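PDB 6IWF: ferric iron-binding protein HitA from Pseudomonas aeruginosa PAO1, which probably binds ferric iron in the periplasm as the solute-binding protein of an iron uptake system, and is implicated in gallium internalization. Local coordinates for residues S250-Y264 with R267-F279. Numbering follows the deposited sequence.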
ATOM      1  N   SER A 250      -7.701 -16.966  -2.414  1.00 13.08           N
ATOM      2  CA  SER A 250      -8.984 -17.620  -2.640  1.00 16.99           C
ATOM      3  C   SER A 250     -10.122 -16.607  -2.513  1.00 14.77           C
ATOM      4  O   SER A 250      -9.962 -15.517  -1.958  1.00 11.83           O
ATOM      5  CB  SER A 250      -9.194 -18.767  -1.649  1.00 13.95           C
ATOM      6  OG  SER A 250      -9.379 -18.289  -0.328  1.00 12.37           O
ATOM      7  N   GLU A 251     -11.293 -16.979  -3.037  1.00 20.69           N
ATOM      8  CA  GLU A 251     -12.462 -16.121  -2.869  1.00 19.76           C
ATOM      9  C   GLU A 251     -12.732 -15.836  -1.394  1.00 16.24           C
ATOM     10  O   GLU A 251     -13.015 -14.694  -1.014  1.00 16.46           O
ATOM     11  CB  GLU A 251     -13.687 -16.759  -3.531  1.00 21.89           C
ATOM     12  CG  GLU A 251     -14.600 -15.755  -4.213  1.00 34.02           C
ATOM     13  CD  GLU A 251     -16.036 -16.240  -4.311  1.00 43.91           C
ATOM     14  OE1 GLU A 251     -16.944 -15.498  -3.873  1.00 44.83           O
ATOM     15  OE2 GLU A 251     -16.256 -17.360  -4.829  1.00 49.97           O
ATOM     16  N   GLU A 252     -12.635 -16.859  -0.542  1.00 15.67           N
ATOM     17  CA  GLU A 252     -12.893 -16.664   0.878  1.00 17.23           C
ATOM     18  C   GLU A 252     -11.829 -15.783   1.530  1.00 16.10           C
ATOM     19  O   GLU A 252     -12.149 -14.928   2.364  1.00 15.04           O
ATOM     20  CB  GLU A 252     -12.971 -18.023   1.573  1.00 20.80           C
ATOM     21  CG  GLU A 252     -13.159 -17.951   3.069  1.00 26.65           C
ATOM     22  CD  GLU A 252     -13.109 -19.325   3.727  1.00 29.15           C
ATOM     23  OE1 GLU A 252     -13.050 -20.335   2.993  1.00 37.36           O
ATOM     24  OE2 GLU A 252     -13.123 -19.386   4.972  1.00 32.67           O
ATOM     25  N   GLY A 253     -10.559 -15.989   1.179  1.00 15.13           N
ATOM     26  CA  GLY A 253      -9.501 -15.185   1.775  1.00 12.43           C
ATOM     27  C   GLY A 253      -9.571 -13.731   1.342  1.00 11.09           C
ATOM     28  O   GLY A 253      -9.476 -12.819   2.165  1.00 11.40           O
ATOM     29  N   GLN A 254      -9.751 -13.497   0.045  1.00 12.05           N
ATOM     30  CA  GLN A 254      -9.898 -12.123  -0.433  1.00 10.04           C
ATOM     31  C   GLN A 254     -11.060 -11.423   0.263  1.00 15.22           C
ATOM     32  O   GLN A 254     -10.961 -10.245   0.629  1.00 11.82           O
ATOM     33  CB  GLN A 254     -10.088 -12.113  -1.944  1.00  8.80           C
ATOM     34  CG  GLN A 254      -8.873 -12.605  -2.716  1.00  8.95           C
ATOM     35  CD  GLN A 254      -7.899 -11.487  -3.013  1.00 11.99           C
ATOM     36  OE1 GLN A 254      -8.080 -10.741  -3.972  1.00 11.84           O
ATOM     37  NE2 GLN A 254      -6.852 -11.371  -2.200  1.00  9.24           N
ATOM     38  N   LYS A 255     -12.170 -12.133   0.474  1.00 14.52           N
ATOM     39  CA  LYS A 255     -13.303 -11.494   1.135  1.00 14.30           C
ATOM     40  C   LYS A 255     -12.974 -11.148   2.582  1.00 12.56           C
ATOM     41  O   LYS A 255     -13.321 -10.062   3.056  1.00 11.96           O
ATOM     42  CB  LYS A 255     -14.540 -12.388   1.043  1.00 18.87           C
ATOM     43  CG  LYS A 255     -15.083 -12.496  -0.368  1.00 25.39           C
ATOM     44  CD  LYS A 255     -16.563 -12.848  -0.404  1.00 36.21           C
ATOM     45  CE  LYS A 255     -17.211 -12.311  -1.673  1.00 40.23           C
ATOM     46  NZ  LYS A 255     -17.256 -10.818  -1.672  1.00 38.49           N
ATOM     47  N   ALA A 256     -12.270 -12.040   3.290  1.00 11.07           N
ATOM     48  CA  ALA A 256     -11.851 -11.734   4.655  1.00 11.64           C
ATOM     49  C   ALA A 256     -10.957 -10.503   4.691  1.00 10.38           C
ATOM     50  O   ALA A 256     -11.115  -9.626   5.551  1.00 11.69           O
ATOM     51  CB  ALA A 256     -11.122 -12.937   5.260  1.00 15.68           C
ATOM     52  N   ILE A 257     -10.004 -10.422   3.759  1.00 10.01           N
ATOM     53  CA  ILE A 257      -9.098  -9.279   3.716  1.00  9.22           C
ATOM     54  C   ILE A 257      -9.865  -8.002   3.394  1.00 11.01           C
ATOM     55  O   ILE A 257      -9.698  -6.974   4.062  1.00 11.20           O
ATOM     56  CB  ILE A 257      -7.969  -9.544   2.704  1.00  9.73           C
ATOM     57  CG1 ILE A 257      -7.024 -10.631   3.246  1.00 11.74           C
ATOM     58  CG2 ILE A 257      -7.204  -8.274   2.388  1.00 11.52           C
ATOM     59  CD1 ILE A 257      -6.110 -11.220   2.189  1.00 12.66           C
ATOM     60  N   LEU A 258     -10.735  -8.057   2.380  1.00 12.60           N
ATOM     61  CA  LEU A 258     -11.476  -6.874   1.954  1.00 11.37           C
ATOM     62  C   LEU A 258     -12.501  -6.424   2.989  1.00 13.34           C
ATOM     63  O   LEU A 258     -12.902  -5.255   2.977  1.00 16.07           O
ATOM     64  CB  LEU A 258     -12.144  -7.143   0.608  1.00 13.08           C
ATOM     65  CG  LEU A 258     -11.087  -7.308  -0.496  1.00 18.86           C
ATOM     66  CD1 LEU A 258     -11.729  -7.627  -1.845  1.00 23.22           C
ATOM     67  CD2 LEU A 258     -10.216  -6.061  -0.573  1.00 17.91           C
ATOM     68  N   SER A 259     -12.898  -7.305   3.913  1.00 15.15           N
ATOM     69  CA  SER A 259     -13.802  -6.897   4.982  1.00 13.79           C
ATOM     70  C   SER A 259     -13.154  -5.901   5.939  1.00 18.56           C
ATOM     71  O   SER A 259     -13.871  -5.205   6.669  1.00 19.19           O
ATOM     72  CB  SER A 259     -14.297  -8.131   5.750  1.00 13.72           C
ATOM     73  OG  SER A 259     -13.237  -8.747   6.481  1.00 16.99           O
ATOM     74  N   GLN A 260     -11.817  -5.815   5.952  1.00 12.38           N
ATOM     75  CA  GLN A 260     -11.101  -4.910   6.838  1.00 13.58           C
ATOM     76  C   GLN A 260     -10.470  -3.709   6.143  1.00 15.02           C
ATOM     77  O   GLN A 260     -10.118  -2.739   6.823  1.00 17.49           O
ATOM     78  CB  GLN A 260     -10.005  -5.673   7.587  1.00 19.09           C
ATOM     79  CG  GLN A 260     -10.546  -6.817   8.419  1.00 18.79           C
ATOM     80  CD  GLN A 260     -11.553  -6.344   9.447  1.00 23.38           C
ATOM     81  OE1 GLN A 260     -11.348  -5.326  10.117  1.00 24.27           O
ATOM     82  NE2 GLN A 260     -12.654  -7.072   9.573  1.00 28.07           N
ATOM     83  N   SER A 261     -10.290  -3.750   4.828  1.00 17.75           N
ATOM     84  CA  SER A 261      -9.757  -2.570   4.162  1.00 20.23           C
ATOM     85  C   SER A 261     -10.364  -2.461   2.777  1.00 12.18           C
ATOM     86  O   SER A 261     -10.429  -3.450   2.040  1.00 13.26           O
ATOM     87  CB  SER A 261      -8.231  -2.600   4.079  1.00 22.38           C
ATOM     88  OG  SER A 261      -7.744  -1.319   3.690  1.00 21.09           O
ATOM     89  N   ALA A 262     -10.815  -1.251   2.444  1.00 13.06           N
ATOM     90  CA  ALA A 262     -11.501  -0.973   1.188  1.00 11.36           C
ATOM     91  C   ALA A 262     -10.448  -0.837   0.091  1.00 11.00           C
ATOM     92  O   ALA A 262     -10.000   0.252  -0.265  1.00  9.47           O
ATOM     93  CB  ALA A 262     -12.359   0.278   1.317  1.00 14.74           C
ATOM     94  N   GLU A 263     -10.035  -1.983  -0.438  1.00  8.40           N
ATOM     95  CA  GLU A 263      -8.994  -2.054  -1.450  1.00  6.82           C
ATOM     96  C   GLU A 263      -9.511  -2.886  -2.615  1.00  6.50           C
ATOM     97  O   GLU A 263     -10.638  -3.392  -2.594  1.00  9.17           O
ATOM     98  CB  GLU A 263      -7.697  -2.624  -0.861  1.00  9.52           C
ATOM     99  CG  GLU A 263      -7.182  -1.749   0.288  1.00  9.87           C
ATOM    100  CD  GLU A 263      -5.764  -2.066   0.731  1.00 12.86           C
ATOM    101  OE1 GLU A 263      -5.519  -2.056   1.958  1.00 18.80           O
ATOM    102  OE2 GLU A 263      -4.895  -2.292  -0.132  1.00 15.30           O
ATOM    103  N   TYR A 264      -8.684  -3.014  -3.634  1.00  4.82           N
ATOM    104  CA  TYR A 264      -9.097  -3.759  -4.825  1.00  6.78           C
ATOM    105  C   TYR A 264      -8.494  -5.153  -4.812  1.00  6.30           C
ATOM    106  O   TYR A 264      -7.271  -5.302  -4.649  1.00  8.49           O
ATOM    107  CB  TYR A 264      -8.661  -3.024  -6.084  1.00  4.60           C
ATOM    108  CG  TYR A 264      -9.266  -1.654  -6.224  1.00  4.99           C
ATOM    109  CD1 TYR A 264     -10.485  -1.481  -6.877  1.00  7.12           C
ATOM    110  CD2 TYR A 264      -8.626  -0.535  -5.718  1.00  7.13           C
ATOM    111  CE1 TYR A 264     -11.047  -0.214  -7.009  1.00  8.81           C
ATOM    112  CE2 TYR A 264      -9.179   0.732  -5.855  1.00  5.05           C
ATOM    113  CZ  TYR A 264     -10.394   0.879  -6.496  1.00 10.36           C
ATOM    114  OH  TYR A 264     -10.945   2.138  -6.624  1.00 10.89           O
ATOM    115  N   ARG A 267      -7.080 -11.173  -6.914  1.00 10.44           N
ATOM    116  CA  ARG A 267      -7.583 -12.410  -7.499  1.00  8.99           C
ATOM    117  C   ARG A 267      -8.340 -12.092  -8.778  1.00 15.23           C
ATOM    118  O   ARG A 267      -9.279 -11.286  -8.767  1.00 13.62           O
ATOM    119  CB  ARG A 267      -8.496 -13.119  -6.501  1.00  9.26           C
ATOM    120  CG  ARG A 267      -9.121 -14.402  -7.031  1.00 16.67           C
ATOM    121  CD  ARG A 267     -10.144 -14.948  -6.051  1.00 19.11           C
ATOM    122  NE  ARG A 267     -10.893 -16.065  -6.629  1.00 23.19           N
ATOM    123  CZ  ARG A 267     -10.419 -17.301  -6.772  1.00 28.16           C
ATOM    124  NH1 ARG A 267      -9.189 -17.599  -6.375  1.00 17.86           N
ATOM    125  NH2 ARG A 267     -11.179 -18.249  -7.311  1.00 27.26           N
ATOM    126  N   LYS A 268      -7.901 -12.699  -9.882  1.00 13.49           N
ATOM    127  CA  LYS A 268      -8.528 -12.458 -11.175  1.00 18.53           C
ATOM    128  C   LYS A 268     -10.008 -12.799 -11.118  1.00 19.77           C
ATOM    129  O   LYS A 268     -10.407 -13.796 -10.510  1.00 20.15           O
ATOM    130  CB  LYS A 268      -7.844 -13.292 -12.253  1.00 18.97           C
ATOM    131  CG  LYS A 268      -6.497 -12.752 -12.675  1.00 17.96           C
ATOM    132  CD  LYS A 268      -6.050 -13.355 -13.989  1.00 26.40           C
ATOM    133  CE  LYS A 268      -5.165 -14.558 -13.768  1.00 23.60           C
ATOM    134  NZ  LYS A 268      -4.050 -14.603 -14.759  1.00 31.04           N
ATOM    135  N   GLY A 269     -10.826 -11.951 -11.745  1.00 22.54           N
ATOM    136  CA  GLY A 269     -12.256 -12.168 -11.829  1.00 24.04           C
ATOM    137  C   GLY A 269     -13.040 -11.731 -10.617  1.00 28.39           C
ATOM    138  O   GLY A 269     -14.266 -11.891 -10.597  1.00 27.04           O
ATOM    139  N   MET A 270     -12.379 -11.189  -9.605  1.00 22.71           N
ATOM    140  CA  MET A 270     -13.040 -10.703  -8.410  1.00 23.08           C
ATOM    141  C   MET A 270     -13.241  -9.194  -8.501  1.00 20.96           C
ATOM    142  O   MET A 270     -12.349  -8.457  -8.936  1.00 23.46           O
ATOM    143  CB  MET A 270     -12.217 -11.060  -7.175  1.00 22.44           C
ATOM    144  CG  MET A 270     -12.934 -10.814  -5.888  1.00 32.20           C
ATOM    145  SD  MET A 270     -12.403 -12.016  -4.684  1.00 33.74           S
ATOM    146  CE  MET A 270     -13.765 -11.932  -3.530  1.00 27.50           C
ATOM    147  N   GLN A 271     -14.424  -8.740  -8.110  1.00 27.93           N
ATOM    148  CA  GLN A 271     -14.736  -7.321  -8.117  1.00 30.54           C
ATOM    149  C   GLN A 271     -14.560  -6.755  -6.717  1.00 22.38           C
ATOM    150  O   GLN A 271     -14.721  -7.458  -5.716  1.00 20.27           O
ATOM    151  CB  GLN A 271     -16.166  -7.063  -8.606  1.00 29.22           C
ATOM    152  CG  GLN A 271     -16.528  -7.777  -9.912  1.00 32.24           C
ATOM    153  CD  GLN A 271     -15.837  -7.170 -11.125  1.00 39.31           C
ATOM    154  OE1 GLN A 271     -16.059  -6.006 -11.465  1.00 44.29           O
ATOM    155  NE2 GLN A 271     -14.991  -7.961 -11.783  1.00 37.24           N
ATOM    156  N   ALA A 272     -14.214  -5.477  -6.658  1.00 23.99           N
ATOM    157  CA  ALA A 272     -14.129  -4.795  -5.385  1.00 17.62           C
ATOM    158  C   ALA A 272     -15.527  -4.439  -4.872  1.00 15.81           C
ATOM    159  O   ALA A 272     -16.541  -4.611  -5.561  1.00 14.52           O
ATOM    160  CB  ALA A 272     -13.272  -3.537  -5.510  1.00 15.91           C
ATOM    161  N   ASP A 273     -15.566  -3.962  -3.629  1.00 12.22           N
ATOM    162  CA  ASP A 273     -16.726  -3.278  -3.067  1.00 12.53           C
ATOM    163  C   ASP A 273     -17.276  -2.307  -4.103  1.00 14.00           C
ATOM    164  O   ASP A 273     -16.534  -1.459  -4.602  1.00 10.57           O
ATOM    165  CB  ASP A 273     -16.330  -2.520  -1.800  1.00 12.93           C
ATOM    166  CG  ASP A 273     -17.523  -1.918  -1.058  1.00 21.87           C
ATOM    167  OD1 ASP A 273     -18.516  -1.501  -1.696  1.00 17.92           O
ATOM    168  OD2 ASP A 273     -17.453  -1.843   0.188  1.00 21.85           O
ATOM    169  N   PRO A 274     -18.561  -2.390  -4.460  1.00 13.11           N
ATOM    170  CA  PRO A 274     -19.106  -1.439  -5.445  1.00 14.21           C
ATOM    171  C   PRO A 274     -19.084   0.010  -4.968  1.00 10.98           C
ATOM    172  O   PRO A 274     -19.320   0.913  -5.783  1.00 12.99           O
ATOM    173  CB  PRO A 274     -20.543  -1.942  -5.680  1.00 13.54           C
ATOM    174  CG  PRO A 274     -20.848  -2.860  -4.528  1.00 13.31           C
ATOM    175  CD  PRO A 274     -19.516  -3.450  -4.095  1.00 11.83           C
ATOM    176  N   ALA A 275     -18.810   0.262  -3.690  1.00 10.32           N
ATOM    177  CA  ALA A 275     -18.709   1.635  -3.210  1.00 11.12           C
ATOM    178  C   ALA A 275     -17.375   2.275  -3.561  1.00 11.46           C
ATOM    179  O   ALA A 275     -17.244   3.500  -3.465  1.00 12.70           O
ATOM    180  CB  ALA A 275     -18.914   1.688  -1.696  1.00 16.78           C
ATOM    181  N   LEU A 276     -16.386   1.473  -3.949  1.00 11.13           N
ATOM    182  CA  LEU A 276     -15.116   2.008  -4.418  1.00 10.44           C
ATOM    183  C   LEU A 276     -15.267   2.567  -5.823  1.00 11.94           C
ATOM    184  O   LEU A 276     -16.086   2.091  -6.616  1.00 12.50           O
ATOM    185  CB  LEU A 276     -14.041   0.914  -4.439  1.00 10.50           C
ATOM    186  CG  LEU A 276     -13.483   0.405  -3.120  1.00 15.65           C
ATOM    187  CD1 LEU A 276     -12.541  -0.769  -3.370  1.00 16.06           C
ATOM    188  CD2 LEU A 276     -12.761   1.533  -2.408  1.00 17.07           C
ATOM    189  N   LYS A 277     -14.454   3.577  -6.140  1.00 10.29           N
ATOM    190  CA  LYS A 277     -14.376   4.023  -7.523  1.00 12.48           C
ATOM    191  C   LYS A 277     -13.976   2.835  -8.393  1.00 13.76           C
ATOM    192  O   LYS A 277     -13.017   2.123  -8.053  1.00 11.49           O
ATOM    193  CB  LYS A 277     -13.364   5.160  -7.658  1.00 10.57           C
ATOM    194  CG  LYS A 277     -13.327   5.803  -9.029  1.00 18.48           C
ATOM    195  CD  LYS A 277     -13.615   7.287  -8.929  1.00 20.61           C
ATOM    196  CE  LYS A 277     -13.617   7.937 -10.306  1.00 25.87           C
ATOM    197  NZ  LYS A 277     -12.322   7.707 -11.009  1.00 27.38           N
ATOM    198  N   PRO A 278     -14.697   2.552  -9.482  1.00 14.11           N
ATOM    199  CA  PRO A 278     -14.371   1.370 -10.294  1.00 14.19           C
ATOM    200  C   PRO A 278     -12.923   1.395 -10.767  1.00 13.06           C
ATOM    201  O   PRO A 278     -12.428   2.417 -11.259  1.00 13.07           O
ATOM    202  CB  PRO A 278     -15.352   1.467 -11.465  1.00 20.34           C
ATOM    203  CG  PRO A 278     -16.519   2.221 -10.896  1.00 18.85           C
ATOM    204  CD  PRO A 278     -15.941   3.209  -9.936  1.00 15.84           C
ATOM    205  N   PHE A 279     -12.248   0.252 -10.604  1.00 13.41           N
ATOM    206  CA  PHE A 279     -10.817   0.168 -10.902  1.00  9.82           C
ATOM    207  C   PHE A 279     -10.517   0.595 -12.336  1.00 13.01           C
ATOM    208  O   PHE A 279      -9.554   1.326 -12.585  1.00 12.89           O
ATOM    209  CB  PHE A 279     -10.327  -1.256 -10.639  1.00 12.18           C
ATOM    210  CG  PHE A 279      -8.832  -1.404 -10.640  1.00 14.90           C
ATOM    211  CD1 PHE A 279      -8.083  -1.020  -9.543  1.00 11.77           C
ATOM    212  CD2 PHE A 279      -8.181  -1.931 -11.747  1.00 18.29           C
ATOM    213  CE1 PHE A 279      -6.701  -1.158  -9.544  1.00 14.33           C
ATOM    214  CE2 PHE A 279      -6.806  -2.066 -11.763  1.00 26.53           C
ATOM    215  CZ  PHE A 279      -6.064  -1.684 -10.650  1.00 20.20           C
TER
HETATM  216  O   HOH W   1     -13.128  -3.919  -2.060  1.00 17.52           O
HETATM  217  O   HOH W   2     -11.778   3.987  -4.448  1.00 19.01           O
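Y264 reaches into segment 267-279, and most of its side chain finds partners there. Its CB lies 4.0 Å from F279 CD1, and with CG anti to the carbonyl carbon (chi1 -61°) the ring enters between two residues. F279 turns an edge to one face, a T-shaped pair with planes 61° apart; over the opposite face L276 CD1 makes a CH-pi contact, 4.0 Å from the ring centroid. A272 is small enough for its CB to approach Y264 CD1. At the tip, Y264 OH donates to K277 O (2.5 Å), on an in-plane lone pair, and a water links it to K277 N; tyrosine suits the place because its ring fills the apolar slot while its hydroxyl reaches the carbonyl. In this periplasmic binding protein fold the chain after strand 264-265 packs back against helix 251-258, while E263 touches Y196, an Fe(3+) ligand (no iron is bound here), salt-bridges R102 and hydrogen-bonds T100. On the helix, Q254 OE1 accepts from R267 N (3.1 Å), the donor above the amide plane, and Q254 NE2 bonds M248 O and I99 O. Flexible, unbranched M270 lays SD against Q254 CB (3.6 Å); M270 CE lies unusually close to K255 CG (3.5 Å).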